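Local coordinates for protein coclaurine N-methyltransferase (Coptis japonica, PDB 6GKV) that transfers a methyl group from S-adenosyl-L-methionine to the ring nitrogen of coclaurine and related tetrahydroisoquinolines in plant alkaloid biosynthesis, at residues E80-K83 and I84-S88; S262-L265 and Y266-D269; D300-K303 and P304-T308. All blocks are in the same frame, centred on the assembly; numbering follows the deposited sequence.

Interaction 1: residues E80-K83 and I84-S88; sequences EFLK and IMNGS
The F81 ring and the M85 side chain meet one turn apart on the same helix. M85 CB lies 4.3 Å above one face of the ring, offset toward the rim. M85 SD is 3.9 Å from F81 CZ, and the sulfur stands 52° off the ring normal. This is an oblique Met-aromatic contact. Both side chains leave the backbone alike: in F81 (chi1 174°) and in M85 (chi1 -169°) CG is anti to the backbone N, which sends both toward the same side of the helix, where they cross at an angle.

The backbone beneath is the last turn of helix 79-85. F81 O takes two N-H groups. M85 N bonds to F81 O at 3.1 Å, in the carbonyl plane and almost straight. I84 N reaches F81 O from above that plane, in a more bent bond. N86 N gives the final bond, to L82 O at 2.6 Å. N86 is the first residue to leave helical angles. Its CB sits against L82 O, and its ND2 is 4.0 Å from L82 CD2, the two side chains side by side. On another side of the turn, I84 CD1 packs on E80 O at 3.5 Å.

The turn lies close to the cofactor pocket. The side chain of N86 comes within about 4 Å of G92, which binds S-adenosyl-L-homocysteine, and is about 7 Å from the bound molecule itself. F81 and M85 both touch L295 of helix 281-297 and W323 of helix 313-335. I84 packs on I302 and M305 of helix 299-309, so this short helix end is wedged among three helices of the same chain.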
loop_
_atom_site.group_PDB
_atom_site.type_symbol
_atom_site.label_atom_id
_atom_site.label_comp_id
_atom_site.label_asym_id
_atom_site.label_seq_id
_atom_site.Cartn_x
_atom_site.Cartn_y
_atom_site.Cartn_z
ATOM N N GLU A 80 24.864 -18.837 -25.179
ATOM C CA GLU A 80 24.620 -20.190 -25.688
ATOM C C GLU A 80 23.874 -21.058 -24.679
ATOM O O GLU A 80 23.120 -21.964 -25.057
ATOM C CB GLU A 80 25.938 -20.872 -26.056
ATOM C CG GLU A 80 27.097 -19.923 -26.310
ATOM C CD GLU A 80 28.437 -20.649 -26.404
ATOM O OE1 GLU A 80 28.514 -21.838 -26.009
ATOM O OE2 GLU A 80 29.415 -20.026 -26.877
ATOM N N PHE A 81 24.115 -20.782 -23.398
ATOM C CA PHE A 81 23.396 -21.429 -22.309
ATOM C C PHE A 81 21.986 -20.872 -22.176
ATOM O O PHE A 81 21.053 -21.610 -21.885
ATOM C CB PHE A 81 24.130 -21.254 -20.978
ATOM C CG PHE A 81 23.359 -21.782 -19.795
ATOM C CD1 PHE A 81 22.951 -23.117 -19.748
ATOM C CD2 PHE A 81 23.020 -20.948 -18.744
ATOM C CE1 PHE A 81 22.229 -23.611 -18.665
ATOM C CE2 PHE A 81 22.301 -21.427 -17.664
ATOM C CZ PHE A 81 21.905 -22.767 -17.623
ATOM N N LEU A 82 21.833 -19.569 -22.385
ATOM C CA LEU A 82 20.534 -18.939 -22.194
ATOM C C LEU A 82 19.531 -19.368 -23.281
ATOM O O LEU A 82 18.361 -19.560 -22.987
ATOM C CB LEU A 82 20.690 -17.407 -22.125
ATOM C CG LEU A 82 21.426 -16.980 -20.842
ATOM C CD1 LEU A 82 21.695 -15.491 -20.807
ATOM C CD2 LEU A 82 20.677 -17.417 -19.564
ATOM N N LYS A 83 19.996 -19.576 -24.514
ATOM C CA LYS A 83 19.080 -19.976 -25.585
ATOM C C LYS A 83 18.519 -21.378 -25.356
ATOM O O LYS A 83 17.466 -21.728 -25.908
ATOM C CB LYS A 83 19.733 -19.906 -26.964
ATOM C CG LYS A 83 20.910 -18.937 -27.067
ATOM C CD LYS A 83 21.313 -18.693 -28.525
ATOM C CE LYS A 83 20.273 -17.819 -29.233
ATOM N NZ LYS A 83 20.872 -17.042 -30.374
ATOM N N ILE A 84 19.211 -22.176 -24.549
ATOM C CA ILE A 84 18.730 -23.502 -24.205
ATOM C C ILE A 84 17.745 -23.433 -23.022
ATOM O O ILE A 84 16.645 -24.003 -23.074
ATOM C CB ILE A 84 19.905 -24.420 -23.884
ATOM C CG1 ILE A 84 20.782 -24.605 -25.125
ATOM C CG2 ILE A 84 19.422 -25.776 -23.422
ATOM C CD1 ILE A 84 22.100 -25.279 -24.840
ATOM N N MET A 85 18.137 -22.727 -21.964
ATOM C CA MET A 85 17.286 -22.657 -20.792
ATOM C C MET A 85 16.097 -21.722 -21.013
ATOM O O MET A 85 14.972 -22.079 -20.675
ATOM C CB MET A 85 18.074 -22.217 -19.563
ATOM C CG MET A 85 17.283 -22.400 -18.278
ATOM S SD MET A 85 18.158 -21.955 -16.769
ATOM C CE MET A 85 17.925 -20.169 -16.731
ATOM N N ASN A 86 16.344 -20.533 -21.571
ATOM C CA ASN A 86 15.266 -19.572 -21.831
ATOM C C ASN A 86 14.557 -19.924 -23.134
ATOM O O ASN A 86 15.057 -20.740 -23.914
ATOM C CB ASN A 86 15.790 -18.132 -21.900
ATOM C CG ASN A 86 16.409 -17.654 -20.586
ATOM O OD1 ASN A 86 16.463 -18.396 -19.593
ATOM N ND2 ASN A 86 16.893 -16.411 -20.583
ATOM N N GLY A 87 13.395 -19.309 -23.363
ATOM C CA GLY A 87 12.657 -19.465 -24.611
ATOM C C GLY A 87 13.234 -18.610 -25.728
ATOM O O GLY A 87 14.366 -18.141 -25.620
ATOM N N SER A 88 12.454 -18.390 -26.787
ATOM C CA SER A 88 12.934 -17.716 -28.006
ATOM C C SER A 88 13.465 -16.291 -27.841
ATOM O O SER A 88 14.329 -15.871 -28.617
ATOM C CB SER A 88 11.826 -17.667 -29.051
ATOM O OG SER A 88 11.603 -18.919 -29.635
#

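Interaction 2: residues S262-L265 and Y266-D269; sequences SFFL and YFQD
Q268 NE2 donates to L265 O at 2.8 Å, with an N-H...O angle of 176°. The acceptor lies in the amide plane of Q268. Q268 CG is set beside its own backbone N (chi1 -69°), and the chain then extends so that NE2 meets this oxygen. The bond helps close a tight 3-10 type turn in the loop between strands 257-258 and 272-279. Within the turn F267 N also bonds to F264 O, from above the carbonyl plane, at 3.1 Å. Q268 OE1 accepts from V273 N of strand 272-279, while NE2 also bonds L265 O of the second subunit and Y266 OH is bonded to H276 of that subunit. The turn is therefore part of the homodimer interface.

The Y266 and F267 rings each bring an edge to F263 O, near their planes. The Y266 ring also passes S262 O. F264 turns to H227, Y206 and F200, which meet it edge-to-face. The F263 and F267 side chains lie side by side and point the same way. Their rings are inclined by 47°, an oblique pair, and touch where F263 CE2 comes 3.8 Å from F267 CE2.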
loop_
_atom_site.group_PDB
_atom_site.type_symbol
_atom_site.label_atom_id
_atom_site.label_comp_id
_atom_site.label_asym_id
_atom_site.label_seq_id
_atom_site.Cartn_x
_atom_site.Cartn_y
_atom_site.Cartn_z
ATOM N N SER A 262 3.141 -3.433 -2.043
ATOM C CA SER A 262 2.857 -2.006 -1.801
ATOM C C SER A 262 4.068 -1.084 -1.778
ATOM O O SER A 262 3.923 0.101 -1.483
ATOM C CB SER A 262 2.159 -1.840 -0.454
ATOM O OG SER A 262 3.121 -2.002 0.591
ATOM N N PHE A 263 5.250 -1.621 -2.052
ATOM C CA PHE A 263 6.489 -0.998 -1.567
ATOM C C PHE A 263 6.794 0.356 -2.205
ATOM O O PHE A 263 7.125 1.318 -1.511
ATOM C CB PHE A 263 7.698 -1.952 -1.767
ATOM C CG PHE A 263 8.810 -1.724 -0.767
ATOM C CD1 PHE A 263 8.597 -1.965 0.584
ATOM C CD2 PHE A 263 10.052 -1.271 -1.169
ATOM C CE1 PHE A 263 9.614 -1.751 1.515
ATOM C CE2 PHE A 263 11.088 -1.046 -0.242
ATOM C CZ PHE A 263 10.870 -1.268 1.089
ATOM N N PHE A 264 6.655 0.442 -3.517
ATOM C CA PHE A 264 7.061 1.639 -4.211
ATOM C C PHE A 264 5.982 2.693 -4.169
ATOM O O PHE A 264 6.197 3.821 -4.591
ATOM C CB PHE A 264 7.467 1.278 -5.624
ATOM C CG PHE A 264 8.610 0.316 -5.653
ATOM C CD1 PHE A 264 9.850 0.699 -5.172
ATOM C CD2 PHE A 264 8.445 -0.982 -6.109
ATOM C CE1 PHE A 264 10.930 -0.191 -5.161
ATOM C CE2 PHE A 264 9.512 -1.872 -6.104
ATOM C CZ PHE A 264 10.758 -1.475 -5.624
ATOM N N LEU A 265 4.835 2.334 -3.593
ATOM C CA LEU A 265 3.833 3.317 -3.240
ATOM C C LEU A 265 4.432 4.302 -2.234
ATOM O O LEU A 265 3.898 5.399 -2.020
ATOM C CB LEU A 265 2.581 2.644 -2.653
ATOM C CG LEU A 265 1.819 1.651 -3.554
ATOM C CD1 LEU A 265 0.573 1.124 -2.871
ATOM C CD2 LEU A 265 1.462 2.243 -4.926
ATOM N N TYR A 266 5.539 3.900 -1.608
ATOM C CA TYR A 266 6.131 4.691 -0.533
ATOM C C TYR A 266 7.315 5.490 -1.036
ATOM O O TYR A 266 8.019 6.130 -0.256
ATOM C CB TYR A 266 6.562 3.789 0.623
ATOM C CG TYR A 266 5.415 3.245 1.456
ATOM C CD1 TYR A 266 4.740 4.066 2.370
ATOM C CD2 TYR A 266 5.014 1.922 1.342
ATOM C CE1 TYR A 266 3.694 3.595 3.132
ATOM C CE2 TYR A 266 3.948 1.417 2.123
ATOM C CZ TYR A 266 3.303 2.263 3.016
ATOM O OH TYR A 266 2.269 1.788 3.793
ATOM N N PHE A 267 7.533 5.432 -2.345
ATOM C CA PHE A 267 8.654 6.118 -2.981
ATOM C C PHE A 267 8.120 6.973 -4.140
ATOM O O PHE A 267 8.339 6.680 -5.323
ATOM C CB PHE A 267 9.714 5.099 -3.448
ATOM C CG PHE A 267 10.504 4.492 -2.307
ATOM C CD1 PHE A 267 11.573 5.192 -1.725
ATOM C CD2 PHE A 267 10.179 3.241 -1.814
ATOM C CE1 PHE A 267 12.292 4.653 -0.662
ATOM C CE2 PHE A 267 10.865 2.702 -0.735
ATOM C CZ PHE A 267 11.939 3.403 -0.162
ATOM N N GLN A 268 7.386 8.024 -3.773
ATOM C CA GLN A 268 6.654 8.831 -4.735
ATOM C C GLN A 268 6.984 10.304 -4.583
ATOM O O GLN A 268 6.130 11.162 -4.839
ATOM C CB GLN A 268 5.142 8.610 -4.588
ATOM C CG GLN A 268 4.716 7.231 -5.027
ATOM C CD GLN A 268 3.217 7.091 -5.218
ATOM O OE1 GLN A 268 2.668 7.520 -6.228
ATOM N NE2 GLN A 268 2.550 6.473 -4.248
ATOM N N ASP A 269 8.224 10.583 -4.175
ATOM C CA ASP A 269 8.717 11.947 -4.076
ATOM C C ASP A 269 8.889 12.634 -5.436
ATOM O O ASP A 269 8.821 13.852 -5.509
ATOM C CB ASP A 269 10.038 11.976 -3.328
ATOM C CG ASP A 269 9.883 11.662 -1.864
ATOM O OD1 ASP A 269 8.735 11.554 -1.395
ATOM O OD2 ASP A 269 10.910 11.547 -1.166
#

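Interaction 3: residues D300-K303 and P304-T308; sequences DVIK and PMFET
I302 and F306 form the tight part of this helical contact, and K303 and E307 the looser one. I302 CG2 stands over the centre of the F306 ring, 3.8 Å from the centroid and only 5° off the ring normal. This is a CH-pi contact, and one methyl meets all six ring carbons at similar distances. The I302 branch is set for it, with CG2 anti to the backbone N and CG1 beside that N (chi1 -66°). F306 N bonds to I302 O at 2.9 Å, nearly in line with the carbonyl. With an alanine at F306, the I302 methyl would probably lose the ring it sits over, and a gap would open toward F81 and W323.

The K303-E307 flank is polar and less closely packed. K303 runs at a slant across E307, and K303 CE is 3.3 Å from E307 OE2. The charged ends do not pair: K303 NZ stays 4.5 Å from E307 OE2, beyond a salt bridge. E307 OE2 also lies close to E313 OE1, a like charge that the lysine probably offsets in part. The backbone still holds here, with E307 N bonded to K303 O at 3.0 Å.

P304 kinks the helix, because its N has no hydrogen to give. Its CD lies instead against D300 O at 3.2 Å. One turn on, P304 O accepts both T308 N and T308 OG1, which approach from opposite faces of its plane.

D300, V301 and P304 are exposed to solvent, whereas the apolar side faces inward. F306 packs on A316, L319 and W323 of helix 313-335, and the K303 chain rests on V317. M305 reaches E80 and F81 of helix 79-85. Helix 299-309 thus lies against both these helices.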
loop_
_atom_site.group_PDB
_atom_site.type_symbol
_atom_site.label_atom_id
_atom_site.label_comp_id
_atom_site.label_asym_id
_atom_site.label_seq_id
_atom_site.Cartn_x
_atom_site.Cartn_y
_atom_site.Cartn_z
ATOM N N ASP A 300 22.775 -33.192 -22.552
ATOM C CA ASP A 300 23.741 -33.702 -23.517
ATOM C C ASP A 300 24.571 -32.577 -24.170
ATOM O O ASP A 300 25.721 -32.807 -24.532
ATOM C CB ASP A 300 23.040 -34.558 -24.592
ATOM C CG ASP A 300 21.918 -33.817 -25.317
ATOM O OD1 ASP A 300 21.315 -32.901 -24.718
ATOM O OD2 ASP A 300 21.638 -34.163 -26.490
ATOM N N VAL A 301 24.005 -31.374 -24.295
ATOM C CA VAL A 301 24.698 -30.222 -24.898
ATOM C C VAL A 301 25.162 -29.207 -23.838
ATOM O O VAL A 301 26.123 -28.451 -24.048
ATOM C CB VAL A 301 23.792 -29.510 -25.954
ATOM C CG1 VAL A 301 22.415 -29.245 -25.388
ATOM C CG2 VAL A 301 24.410 -28.204 -26.452
ATOM N N ILE A 302 24.502 -29.208 -22.687
ATOM C CA ILE A 302 24.875 -28.301 -21.604
ATOM C C ILE A 302 26.133 -28.788 -20.873
ATOM O O ILE A 302 27.000 -27.992 -20.515
ATOM C CB ILE A 302 23.717 -28.124 -20.606
ATOM C CG1 ILE A 302 22.551 -27.395 -21.293
ATOM C CG2 ILE A 302 24.168 -27.351 -19.375
ATOM C CD1 ILE A 302 21.364 -27.092 -20.382
ATOM N N LYS A 303 26.245 -30.098 -20.681
ATOM C CA LYS A 303 27.391 -30.679 -19.982
ATOM C C LYS A 303 28.733 -30.353 -20.680
ATOM O O LYS A 303 29.655 -29.864 -20.028
ATOM C CB LYS A 303 27.204 -32.198 -19.831
ATOM C CG LYS A 303 28.333 -32.926 -19.130
ATOM C CD LYS A 303 28.043 -33.027 -17.645
ATOM C CE LYS A 303 29.211 -33.591 -16.876
ATOM N NZ LYS A 303 28.850 -33.749 -15.450
ATOM N N PRO A 304 28.856 -30.620 -21.999
ATOM C CA PRO A 304 30.108 -30.201 -22.635
ATOM C C PRO A 304 30.311 -28.687 -22.640
ATOM O O PRO A 304 31.448 -28.217 -22.614
ATOM C CB PRO A 304 29.966 -30.739 -24.064
ATOM C CG PRO A 304 29.088 -31.924 -23.920
ATOM C CD PRO A 304 28.080 -31.496 -22.897
ATOM N N MET A 305 29.224 -27.932 -22.668
ATOM C CA MET A 305 29.339 -26.484 -22.661
ATOM C C MET A 305 29.907 -25.971 -21.336
ATOM O O MET A 305 30.705 -25.028 -21.316
ATOM C CB MET A 305 27.984 -25.858 -22.938
ATOM C CG MET A 305 27.970 -24.357 -22.825
ATOM S SD MET A 305 26.292 -23.757 -22.995
ATOM C CE MET A 305 25.872 -24.320 -24.652
ATOM N N PHE A 306 29.485 -26.596 -20.236
ATOM C CA PHE A 306 29.909 -26.194 -18.897
ATOM C C PHE A 306 31.321 -26.706 -18.590
ATOM O O PHE A 306 32.086 -26.062 -17.866
ATOM C CB PHE A 306 28.916 -26.698 -17.840
ATOM C CG PHE A 306 27.690 -25.824 -17.679
ATOM C CD1 PHE A 306 27.399 -24.828 -18.597
ATOM C CD2 PHE A 306 26.842 -25.984 -16.580
ATOM C CE1 PHE A 306 26.270 -24.019 -18.438
ATOM C CE2 PHE A 306 25.722 -25.177 -16.411
ATOM C CZ PHE A 306 25.432 -24.194 -17.343
ATOM N N GLU A 307 31.660 -27.865 -19.142
ATOM C CA GLU A 307 33.033 -28.361 -19.076
ATOM C C GLU A 307 33.977 -27.384 -19.796
ATOM O O GLU A 307 35.017 -27.006 -19.251
ATOM C CB GLU A 307 33.139 -29.774 -19.672
ATOM C CG GLU A 307 32.805 -30.911 -18.682
ATOM C CD GLU A 307 32.434 -32.236 -19.369
ATOM O OE1 GLU A 307 32.573 -32.342 -20.610
ATOM O OE2 GLU A 307 31.990 -33.177 -18.668
ATOM N N THR A 308 33.593 -26.951 -20.997
ATOM C CA THR A 308 34.428 -26.047 -21.788
ATOM C C THR A 308 34.614 -24.690 -21.116
ATOM O O THR A 308 35.689 -24.095 -21.194
ATOM C CB THR A 308 33.848 -25.831 -23.213
ATOM O OG1 THR A 308 33.763 -27.093 -23.893
ATOM C CG2 THR A 308 34.748 -24.894 -24.030
#

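Interactions 1 and 3 belong to one helical cluster. Their centres are 14 Å apart, and F81 CE1 of the first meets F306 CZ of the second at 3.5 Å. Both are local contacts along a helix, partly buried and partly exposed, and both also pack on helix 313-335. Interaction 1 lies nearer the cofactor; interaction 3 is farther out and away from the bound ligands. Interaction 2 stands apart across the chain's centre, its nearest atoms about 22 Å from interaction 1. It is a buried loop turn, rich in aromatic rings, and it alone of the three reaches the second subunit.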